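PDB 2FIW: GCN5-related N-acetyltransferase:Aminotransferase, class-II from Rhodopseudomonas palustris, which binds acetyl coenzyme A and, as a member of the GNAT family, probably transfers its acetyl group to an amine substrate. Local coordinates for residues A128-N142 / G148-L160. Residues are numbered along the deposited sequence; the frame is centred on the assembly and turned at random.
Sequences AEFFAKRGYVAKQRN and GEWLANTTMTKSL. With ACO (acetyl coenzyme *a), chain C.
Selenomethionine Met156 illustrates how one extended side chain ties a beta hairpin to a helix. Its CG lies anti to the carbonyl carbon (chi1 -48°), and the straight chain beyond carries SE to 4.0 Å from Phe131 CB and CE against Ala128 CB. Beside it the Tyr136 ring is sandwiched: Lys158 CB sits over the centre of one face, 3.6 Å from the centroid, and Phe131 CD1 over the other. Lys158 NZ then bonds weakly to Arg134 O and forms a salt bridge with Glu108 of helix 99-112, which is also hydrogen-bonded to Tyr136 OH. The antiparallel ladder is interrupted by a classic beta bulge, where Lys139 N and, weakly, Gln140 N share Thr155 O. At the polar edge Asn142 ND2 spends both hydrogens near its amide plane, on Asn153 OD1 (2.7 Å) and Thr155 OG1 (2.9 Å), the Asn153 amide standing 75° to its own. A leucine in place of Asn142 would probably leave Asn153 OD1 and Thr155 OG1 without this shared donor. Strand 149-159 lies between 137-146, one of the sheet's two outermost strands, and 118-123, whose Asp122 is hydrogen-bonded to Thr155 OG1; the helix starting at Ala128, capped by a Schellman motif with Gly135 as C-prime, brings Lys133 and Arg134 to acetyl coenzyme A.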
loop_
_atom_site.group_PDB
_atom_site.type_symbol
_atom_site.label_atom_id
_atom_site.label_comp_id
_atom_site.label_asym_id
_atom_site.label_seq_id
_atom_site.Cartn_x
_atom_site.Cartn_y
_atom_site.Cartn_z
ATOM N N ALA A 128 10.583 -1.807 -0.469
ATOM C CA ALA A 128 11.368 -2.626 0.453
ATOM C C ALA A 128 12.102 -1.812 1.549
ATOM O O ALA A 128 12.051 -2.160 2.729
ATOM C CB ALA A 128 12.351 -3.490 -0.335
ATOM N N GLU A 129 12.788 -0.746 1.144
ATOM C CA GLU A 129 13.577 0.090 2.062
ATOM C C GLU A 129 12.677 0.844 3.043
ATOM O O GLU A 129 12.936 0.835 4.248
ATOM C CB GLU A 129 14.476 1.043 1.276
ATOM C CG GLU A 129 15.308 2.003 2.107
ATOM C CD GLU A 129 16.524 1.356 2.795
ATOM O OE1 GLU A 129 16.362 0.350 3.545
ATOM O OE2 GLU A 129 17.654 1.893 2.607
ATOM N N PHE A 130 11.612 1.452 2.517
ATOM C CA PHE A 130 10.538 2.037 3.306
ATOM C C PHE A 130 10.125 1.159 4.460
ATOM O O PHE A 130 10.102 1.631 5.595
ATOM C CB PHE A 130 9.294 2.333 2.456
ATOM C CG PHE A 130 8.077 2.736 3.284
ATOM C CD1 PHE A 130 7.846 4.083 3.609
ATOM C CD2 PHE A 130 7.193 1.785 3.754
ATOM C CE1 PHE A 130 6.757 4.462 4.381
ATOM C CE2 PHE A 130 6.095 2.151 4.533
ATOM C CZ PHE A 130 5.880 3.500 4.843
ATOM N N PHE A 131 9.781 -0.106 4.179
ATOM C CA PHE A 131 9.320 -1.022 5.234
ATOM C C PHE A 131 10.413 -1.384 6.218
ATOM O O PHE A 131 10.140 -1.505 7.418
ATOM C CB PHE A 131 8.659 -2.293 4.670
ATOM C CG PHE A 131 7.237 -2.083 4.186
ATOM C CD1 PHE A 131 6.184 -1.990 5.092
ATOM C CD2 PHE A 131 6.958 -1.969 2.820
ATOM C CE1 PHE A 131 4.863 -1.789 4.638
ATOM C CE2 PHE A 131 5.650 -1.771 2.359
ATOM C CZ PHE A 131 4.599 -1.681 3.266
ATOM N N ALA A 132 11.639 -1.560 5.720
ATOM C CA ALA A 132 12.776 -1.921 6.568
ATOM C C ALA A 132 13.068 -0.850 7.628
ATOM O O ALA A 132 13.386 -1.187 8.759
ATOM C CB ALA A 132 14.014 -2.200 5.721
ATOM N N LYS A 133 12.932 0.431 7.255
ATOM C CA LYS A 133 13.124 1.554 8.184
ATOM C C LYS A 133 12.054 1.626 9.296
ATOM O O LYS A 133 12.171 2.441 10.223
ATOM C CB LYS A 133 13.136 2.906 7.444
ATOM C CG LYS A 133 14.105 3.063 6.275
ATOM C CD LYS A 133 15.522 3.356 6.733
ATOM C CE LYS A 133 16.170 4.460 5.903
ATOM N NZ LYS A 133 16.330 4.149 4.447
ATOM N N ARG A 134 10.996 0.821 9.178
ATOM C CA ARG A 134 9.897 0.830 10.144
ATOM C C ARG A 134 9.860 -0.526 10.821
ATOM O O ARG A 134 8.816 -0.979 11.280
ATOM C CB ARG A 134 8.546 1.116 9.474
ATOM C CG ARG A 134 8.540 2.150 8.343
ATOM C CD ARG A 134 8.837 3.543 8.871
ATOM N NE ARG A 134 8.546 4.643 7.945
ATOM C CZ ARG A 134 9.262 4.940 6.858
ATOM N NH1 ARG A 134 10.285 4.185 6.485
ATOM N NH2 ARG A 134 8.935 5.984 6.109
ATOM N N GLY A 135 11.010 -1.184 10.861
ATOM C CA GLY A 135 11.163 -2.402 11.639
ATOM C C GLY A 135 10.715 -3.695 10.986
ATOM O O GLY A 135 10.707 -4.735 11.641
ATOM N N TYR A 136 10.338 -3.647 9.712
ATOM C CA TYR A 136 10.028 -4.874 8.965
ATOM C C TYR A 136 11.309 -5.563 8.510
ATOM O O TYR A 136 12.225 -4.914 7.973
ATOM C CB TYR A 136 9.123 -4.581 7.766
ATOM C CG TYR A 136 7.726 -4.189 8.174
ATOM C CD1 TYR A 136 7.465 -2.915 8.700
ATOM C CD2 TYR A 136 6.664 -5.084 8.039
ATOM C CE1 TYR A 136 6.185 -2.557 9.088
ATOM C CE2 TYR A 136 5.385 -4.733 8.416
ATOM C CZ TYR A 136 5.154 -3.473 8.938
ATOM O OH TYR A 136 3.894 -3.119 9.326
ATOM N N VAL A 137 11.365 -6.877 8.722
ATOM C CA VAL A 137 12.563 -7.642 8.427
ATOM C C VAL A 137 12.294 -8.641 7.318
ATOM O O VAL A 137 11.365 -9.441 7.414
ATOM C CB VAL A 137 13.093 -8.360 9.694
ATOM C CG1 VAL A 137 14.217 -9.341 9.347
ATOM C CG2 VAL A 137 13.549 -7.332 10.742
ATOM N N ALA A 138 13.129 -8.593 6.278
ATOM C CA ALA A 138 13.003 -9.465 5.109
ATOM C C ALA A 138 13.131 -10.932 5.484
ATOM O O ALA A 138 14.118 -11.345 6.086
ATOM C CB ALA A 138 14.033 -9.101 4.070
ATOM N N LYS A 139 12.125 -11.717 5.130
ATOM C CA LYS A 139 12.122 -13.128 5.454
ATOM C C LYS A 139 12.243 -14.022 4.230
ATOM O O LYS A 139 12.906 -15.057 4.290
ATOM C CB LYS A 139 10.878 -13.500 6.278
ATOM C CG LYS A 139 10.859 -12.887 7.698
ATOM C CD LYS A 139 12.258 -12.896 8.362
ATOM C CE LYS A 139 12.199 -12.591 9.841
ATOM N NZ LYS A 139 11.722 -13.787 10.605
ATOM N N GLN A 140 11.618 -13.620 3.124
ATOM C CA GLN A 140 11.486 -14.498 1.960
ATOM C C GLN A 140 11.289 -13.694 0.678
ATOM O O GLN A 140 10.364 -12.889 0.578
ATOM C CB GLN A 140 10.321 -15.485 2.185
ATOM C CG GLN A 140 10.169 -16.591 1.154
ATOM C CD GLN A 140 11.475 -17.323 0.873
ATOM O OE1 GLN A 140 12.100 -17.116 -0.166
ATOM N NE2 GLN A 140 11.901 -18.174 1.810
ATOM N N ARG A 141 12.180 -13.900 -0.284
ATOM C CA ARG A 141 12.045 -13.330 -1.609
ATOM C C ARG A 141 11.069 -14.215 -2.393
ATOM O O ARG A 141 11.181 -15.437 -2.362
ATOM C CB ARG A 141 13.434 -13.231 -2.267
ATOM C CG ARG A 141 13.494 -12.690 -3.694
ATOM C CD ARG A 141 14.444 -11.474 -3.781
ATOM N NE ARG A 141 13.632 -10.272 -3.677
ATOM C CZ ARG A 141 13.490 -9.323 -4.597
ATOM N NH1 ARG A 141 14.170 -9.318 -5.728
ATOM N NH2 ARG A 141 12.665 -8.320 -4.339
ATOM N N ASN A 142 10.079 -13.601 -3.040
ATOM C CA ASN A 142 9.068 -14.330 -3.800
ATOM C C ASN A 142 8.928 -13.780 -5.201
ATOM O O ASN A 142 9.409 -12.698 -5.520
ATOM C CB ASN A 142 7.667 -14.237 -3.168
ATOM C CG ASN A 142 7.681 -14.123 -1.653
ATOM O OD1 ASN A 142 8.051 -15.062 -0.933
ATOM N ND2 ASN A 142 7.227 -12.979 -1.159
ATOM N N GLY A 148 -0.351 -12.686 -16.077
ATOM C CA GLY A 148 0.609 -13.308 -16.981
ATOM C C GLY A 148 2.035 -12.784 -16.905
ATOM O O GLY A 148 2.864 -13.134 -17.744
ATOM N N GLU A 149 2.320 -11.938 -15.917
ATOM C CA GLU A 149 3.676 -11.449 -15.681
ATOM C C GLU A 149 4.195 -11.977 -14.361
ATOM O O GLU A 149 3.405 -12.246 -13.464
ATOM C CB GLU A 149 3.710 -9.919 -15.652
ATOM C CG GLU A 149 3.549 -9.272 -17.007
ATOM C CD GLU A 149 4.865 -9.147 -17.739
ATOM O OE1 GLU A 149 4.889 -9.445 -18.935
ATOM O OE2 GLU A 149 5.880 -8.760 -17.120
ATOM N N TRP A 150 5.515 -12.111 -14.249
ATOM C CA TRP A 150 6.154 -12.412 -12.985
ATOM C C TRP A 150 6.813 -11.144 -12.402
ATOM O O TRP A 150 7.496 -10.390 -13.117
ATOM C CB TRP A 150 7.176 -13.549 -13.126
ATOM C CG TRP A 150 6.583 -14.944 -13.435
ATOM C CD1 TRP A 150 5.254 -15.313 -13.439
ATOM C CD2 TRP A 150 7.324 -16.137 -13.740
ATOM N NE1 TRP A 150 5.129 -16.655 -13.751
ATOM C CE2 TRP A 150 6.381 -17.182 -13.938
ATOM C CE3 TRP A 150 8.689 -16.421 -13.887
ATOM C CZ2 TRP A 150 6.771 -18.494 -14.268
ATOM C CZ3 TRP A 150 9.068 -17.729 -14.216
ATOM C CH2 TRP A 150 8.108 -18.744 -14.399
ATOM N N LEU A 151 6.598 -10.922 -11.105
ATOM C CA LEU A 151 7.098 -9.744 -10.413
ATOM C C LEU A 151 7.684 -10.211 -9.103
ATOM O O LEU A 151 7.056 -11.005 -8.397
ATOM C CB LEU A 151 5.964 -8.743 -10.146
ATOM C CG LEU A 151 5.550 -7.713 -11.191
ATOM C CD1 LEU A 151 4.642 -8.291 -12.269
ATOM C CD2 LEU A 151 4.824 -6.584 -10.518
ATOM N N ALA A 152 8.887 -9.743 -8.780
ATOM C CA ALA A 152 9.521 -10.085 -7.508
ATOM C C ALA A 152 8.931 -9.240 -6.378
ATOM O O ALA A 152 8.447 -8.126 -6.614
ATOM C CB ALA A 152 11.013 -9.892 -7.579
ATOM N N ASN A 153 8.944 -9.802 -5.169
ATOM C CA ASN A 153 8.734 -9.047 -3.943
ATOM C C ASN A 153 9.354 -9.790 -2.783
ATOM O O ASN A 153 9.935 -10.847 -2.974
ATOM C CB ASN A 153 7.250 -8.685 -3.687
ATOM C CG ASN A 153 6.363 -9.895 -3.476
ATOM O OD1 ASN A 153 6.693 -10.812 -2.724
ATOM N ND2 ASN A 153 5.214 -9.886 -4.131
ATOM N N THR A 154 9.263 -9.217 -1.592
ATOM C CA THR A 154 9.858 -9.804 -0.409
ATOM C C THR A 154 8.838 -9.782 0.720
ATOM O O THR A 154 8.237 -8.733 1.023
ATOM C CB THR A 154 11.126 -9.029 0.027
ATOM O OG1 THR A 154 11.917 -8.728 -1.121
ATOM C CG2 THR A 154 11.978 -9.841 0.987
ATOM N N THR A 155 8.651 -10.945 1.332
ATOM C CA THR A 155 7.884 -11.067 2.563
ATOM C C THR A 155 8.745 -10.508 3.685
ATOM O O THR A 155 9.899 -10.874 3.828
ATOM C CB THR A 155 7.499 -12.534 2.844
ATOM O OG1 THR A 155 6.826 -13.068 1.702
ATOM C CG2 THR A 155 6.588 -12.640 4.062
HETATM N N MSE A 156 8.176 -9.575 4.438
HETATM C CA MSE A 156 8.869 -8.881 5.513
HETATM C C MSE A 156 7.902 -8.828 6.678
HETATM O O MSE A 156 6.717 -8.556 6.487
HETATM C CB MSE A 156 9.249 -7.453 5.100
HETATM C CG MSE A 156 9.917 -7.342 3.739
HETATM SE SE MSE A 156 10.606 -5.596 3.390
HETATM C CE MSE A 156 11.064 -5.828 1.612
ATOM N N THR A 157 8.399 -9.107 7.878
ATOM C CA THR A 157 7.534 -9.178 9.063
ATOM C C THR A 157 7.977 -8.206 10.149
ATOM O O THR A 157 9.161 -7.899 10.267
ATOM C CB THR A 157 7.467 -10.613 9.649
ATOM O OG1 THR A 157 8.785 -11.034 10.016
ATOM C CG2 THR A 157 6.888 -11.605 8.636
ATOM N N LYS A 158 7.011 -7.712 10.917
ATOM C CA LYS A 158 7.285 -6.860 12.067
ATOM C C LYS A 158 6.566 -7.369 13.315
ATOM O O LYS A 158 5.353 -7.621 13.284
ATOM C CB LYS A 158 6.870 -5.417 11.784
ATOM C CG LYS A 158 7.297 -4.419 12.867
ATOM C CD LYS A 158 6.650 -3.073 12.654
ATOM C CE LYS A 158 7.098 -2.073 13.691
ATOM N NZ LYS A 158 6.636 -0.696 13.341
ATOM N N SER A 159 7.326 -7.517 14.405
ATOM C CA SER A 159 6.759 -7.826 15.730
ATOM C C SER A 159 6.079 -6.573 16.289
ATOM O O SER A 159 6.652 -5.471 16.231
ATOM C CB SER A 159 7.849 -8.308 16.693
ATOM O OG SER A 159 7.308 -9.172 17.694
ATOM N N LEU A 160 4.864 -6.732 16.814
ATOM C CA LEU A 160 4.087 -5.597 17.313
ATOM C C LEU A 160 4.272 -5.362 18.823
ATOM O O LEU A 160 4.493 -6.302 19.608
ATOM C CB LEU A 160 2.601 -5.769 16.964
ATOM C CG LEU A 160 1.981 -5.081 15.735
ATOM C CD1 LEU A 160 2.955 -4.945 14.548
ATOM C CD2 LEU A 160 0.689 -5.794 15.296
HETATM N N1A ACO C . 12.187 15.217 3.870
HETATM C C2A ACO C . 12.914 14.136 3.521
HETATM N N3A ACO C . 12.395 12.894 3.573
HETATM C C4A ACO C . 11.107 12.663 3.977
HETATM C C5A ACO C . 10.295 13.723 4.349
HETATM C C6A ACO C . 10.897 15.089 4.284
HETATM N N6A ACO C . 10.178 16.186 4.633
HETATM N N7A ACO C . 9.092 13.214 4.699
HETATM C C8A ACO C . 9.157 11.869 4.542
HETATM N N9A ACO C . 10.384 11.543 4.112
HETATM C C1B ACO C . 10.931 10.198 3.787
HETATM C C2B ACO C . 10.882 9.188 4.918
HETATM O O2B ACO C . 11.997 9.347 5.797
HETATM C C3B ACO C . 10.946 7.875 4.155
HETATM O O3B ACO C . 12.287 7.393 4.054
HETATM P P3B ACO C . 12.629 5.822 3.852
HETATM O O7A ACO C . 12.325 5.474 2.399
HETATM O O8A ACO C . 11.713 5.107 4.819
HETATM O O9A ACO C . 14.097 5.762 4.212
HETATM C C4B ACO C . 10.392 8.183 2.758
HETATM O O4B ACO C . 10.260 9.603 2.668
HETATM C C5B ACO C . 9.024 7.547 2.508
HETATM O O5B ACO C . 8.192 7.819 3.645
HETATM P P1A ACO C . 6.685 8.365 3.522
HETATM O O1A ACO C . 6.700 9.787 3.001
HETATM O O2A ACO C . 6.050 8.036 4.854
HETATM O O3A ACO C . 6.093 7.355 2.408
HETATM P P2A ACO C . 5.385 7.824 1.062
HETATM O O4A ACO C . 6.442 8.396 0.158
HETATM O O5A ACO C . 4.194 8.657 1.442
HETATM O O6A ACO C . 4.841 6.435 0.431
HETATM C CBP ACO C . 5.153 4.230 -0.683
HETATM C CCP ACO C . 5.558 5.192 0.447
HETATM C CDP ACO C . 6.101 3.038 -0.638
HETATM C CEP ACO C . 3.717 3.772 -0.483
HETATM C CAP ACO C . 5.220 4.927 -2.064
HETATM O OAP ACO C . 6.575 5.221 -2.448
HETATM C C9P ACO C . 4.478 4.273 -3.225
HETATM O O9P ACO C . 3.201 4.563 -3.452
HETATM N N8P ACO C . 5.092 3.473 -3.996
HETATM C C7P ACO C . 4.619 2.768 -5.196
HETATM C C6P ACO C . 3.607 1.656 -4.913
HETATM C C5P ACO C . 4.249 0.629 -4.030
HETATM O O5P ACO C . 5.392 0.244 -4.238
HETATM N N4P ACO C . 3.511 0.190 -3.022
HETATM C C3P ACO C . 3.934 -0.776 -2.028
HETATM C C2P ACO C . 3.666 -2.159 -2.598
HETATM S S1P ACO C . 3.704 -3.208 -1.194
HETATM C C ACO C . 2.105 -3.557 -0.883
HETATM O O ACO C . 1.218 -2.809 -1.280
HETATM C CH3 ACO C . 1.820 -4.661 -0.211
HETATM O O HOH W 1 10.972 -6.583 -2.339
#